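Protoporphyrinogen oxidase (Exiguobacterium sibiricum, PDB 3LOV) probably oxidises coproporphyrinogen III to coproporphyrin III with the help of bound FAD, a step of coproporphyrin-dependent heme biosynthesis. Local coordinates at residues A[336-341]-A[388-393]. Sequence-based numbering, arbitrary orientation.
Sequences APYSIT and LEKICG
With CG set anti to its carbonyl carbon (chi1 -59°), Y338 places its ring against K390 and I391, while K390 turns CG anti to the backbone N (chi1 -175°) and runs out fully extended to bring NZ near the phenol. The contact packs the last turn of helix 377-392 against the loop that leads into strand 340-345, part of the mixed sheet of this amine-oxidase-type flavoenzyme, away from the flavin, with the I340 side chain about 13 Å from the bound FAD. P337 centres an inverse gamma turn closed by Y338 N and A336 O, 2.9 Å apart; proline, whose ring restricts phi to values near the -83° found here, suits this tight bend.

I391 also meets the tyrosine, at an oblique angle, its CG1 3.6 Å from Y338 CE1. I391 CD1 meets I340 CD1 tip to tip at 3.9 Å, and I340 CD1 also lies 3.9 Å from L388 CD2, the two side chains crossing at about a right angle. These branched aliphatic side chains suit a layer between helix and sheet, where F330 of strand 329-332 touches both isoleucines. Nearby, D387 accepts a hydrogen bond from I340 N, tying the start of the strand to the helix.

Nearer the solvent the pairing becomes polar, and a long lysine can span the gap from helix to loop: K390 NZ gives Y338 OH a weak hydrogen bond of 3.4 Å. Replacing Y338 by an alanine is likely to open a gap beside I391 CG1 and cost the K390 ammonium its phenol partner. A water bridges the two segments: it accepts from K390 NZ at 2.9 Å and donates to P337 O at 2.7 Å.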
loop_
_atom_site.group_PDB
_atom_site.type_symbol
_atom_site.label_atom_id
_atom_site.label_comp_id
_atom_site.label_asym_id
_atom_site.label_seq_id
_atom_site.Cartn_x
_atom_site.Cartn_y
_atom_site.Cartn_z
ATOM N N ALA A 336 18.599 -7.157 10.758
ATOM C CA ALA A 336 18.918 -6.683 12.121
ATOM C C ALA A 336 18.080 -7.444 13.133
ATOM O O ALA A 336 17.029 -7.931 12.779
ATOM C CB ALA A 336 18.673 -5.142 12.256
ATOM N N PRO A 337 18.507 -7.508 14.410
ATOM C CA PRO A 337 17.751 -8.335 15.380
ATOM C C PRO A 337 16.521 -7.651 16.003
ATOM O O PRO A 337 16.532 -7.316 17.194
ATOM C CB PRO A 337 18.826 -8.678 16.424
ATOM C CG PRO A 337 19.744 -7.492 16.395
ATOM C CD PRO A 337 19.806 -7.077 14.961
ATOM N N TYR A 338 15.473 -7.440 15.193
ATOM C CA TYR A 338 14.258 -6.744 15.628
ATOM C C TYR A 338 13.034 -7.388 15.020
ATOM O O TYR A 338 13.099 -7.945 13.947
ATOM C CB TYR A 338 14.287 -5.262 15.215
ATOM C CG TYR A 338 15.454 -4.516 15.766
ATOM C CD1 TYR A 338 15.422 -4.031 17.071
ATOM C CD2 TYR A 338 16.587 -4.312 15.018
ATOM C CE1 TYR A 338 16.486 -3.350 17.615
ATOM C CE2 TYR A 338 17.675 -3.635 15.554
ATOM C CZ TYR A 338 17.611 -3.151 16.859
ATOM O OH TYR A 338 18.674 -2.476 17.424
ATOM N N SER A 339 11.925 -7.307 15.732
ATOM C CA SER A 339 10.634 -7.700 15.217
ATOM C C SER A 339 10.005 -6.619 14.350
ATOM O O SER A 339 9.343 -6.943 13.371
ATOM C CB SER A 339 9.708 -8.023 16.388
ATOM O OG SER A 339 10.244 -9.082 17.171
ATOM N N ILE A 340 10.212 -5.341 14.668
ATOM C CA ILE A 340 9.609 -4.277 13.878
ATOM C C ILE A 340 10.332 -3.988 12.551
ATOM O O ILE A 340 11.561 -3.982 12.486
ATOM C CB ILE A 340 9.399 -2.974 14.684
ATOM C CG1 ILE A 340 10.706 -2.272 15.061
ATOM C CG2 ILE A 340 8.622 -3.259 15.934
ATOM C CD1 ILE A 340 10.458 -1.005 15.976
ATOM N N THR A 341 9.556 -3.745 11.493
ATOM C CA THR A 341 10.117 -3.420 10.186
ATOM C C THR A 341 10.216 -1.911 9.954
ATOM O O THR A 341 10.958 -1.460 9.068
ATOM C CB THR A 341 9.242 -3.997 9.086
ATOM O OG1 THR A 341 8.035 -3.243 9.032
ATOM C CG2 THR A 341 8.893 -5.530 9.382
ATOM N N LEU A 388 11.690 -1.219 20.802
ATOM C CA LEU A 388 11.775 0.225 20.947
ATOM C C LEU A 388 12.650 0.629 22.146
ATOM O O LEU A 388 13.459 1.557 22.060
ATOM C CB LEU A 388 10.384 0.841 21.052
ATOM C CG LEU A 388 9.608 0.924 19.727
ATOM C CD1 LEU A 388 8.172 1.424 19.956
ATOM C CD2 LEU A 388 10.350 1.824 18.696
ATOM N N GLU A 389 12.512 -0.080 23.252
ATOM C CA GLU A 389 13.312 0.241 24.421
ATOM C C GLU A 389 14.799 0.090 24.103
ATOM O O GLU A 389 15.630 0.819 24.612
ATOM C CB GLU A 389 12.900 -0.640 25.613
ATOM C CG GLU A 389 11.497 -0.325 26.127
ATOM C CD GLU A 389 11.192 -0.932 27.483
ATOM O OE1 GLU A 389 11.734 -2.020 27.804
ATOM O OE2 GLU A 389 10.400 -0.307 28.223
ATOM N N LYS A 390 15.135 -0.873 23.262
ATOM C CA LYS A 390 16.514 -1.053 22.884
ATOM C C LYS A 390 16.922 0.071 21.939
ATOM O O LYS A 390 17.991 0.655 22.093
ATOM C CB LYS A 390 16.718 -2.407 22.227
ATOM C CG LYS A 390 18.170 -2.720 21.921
ATOM C CD LYS A 390 18.319 -3.993 21.076
ATOM C CE LYS A 390 19.766 -4.132 20.557
ATOM N NZ LYS A 390 19.891 -4.990 19.343
ATOM N N ILE A 391 16.080 0.355 20.954
ATOM C CA ILE A 391 16.368 1.391 19.957
ATOM C C ILE A 391 16.470 2.755 20.641
ATOM O O ILE A 391 17.435 3.487 20.426
ATOM C CB ILE A 391 15.293 1.387 18.823
ATOM C CG1 ILE A 391 15.342 0.070 18.042
ATOM C CG2 ILE A 391 15.437 2.577 17.871
ATOM C CD1 ILE A 391 13.976 -0.310 17.431
ATOM N N CYS A 392 15.528 3.071 21.519
ATOM C CA CYS A 392 15.468 4.410 22.117
ATOM C C CYS A 392 16.418 4.669 23.280
ATOM O O CYS A 392 16.531 5.810 23.744
ATOM C CB CYS A 392 14.048 4.706 22.572
ATOM S SG CYS A 392 12.946 4.889 21.175
ATOM N N GLY A 393 17.078 3.620 23.764
ATOM C CA GLY A 393 17.984 3.739 24.902
ATOM C C GLY A 393 17.359 3.494 26.272
ATOM O O GLY A 393 18.053 3.091 27.196
HETATM O O HOH W 1 17.615 -6.790 19.576
#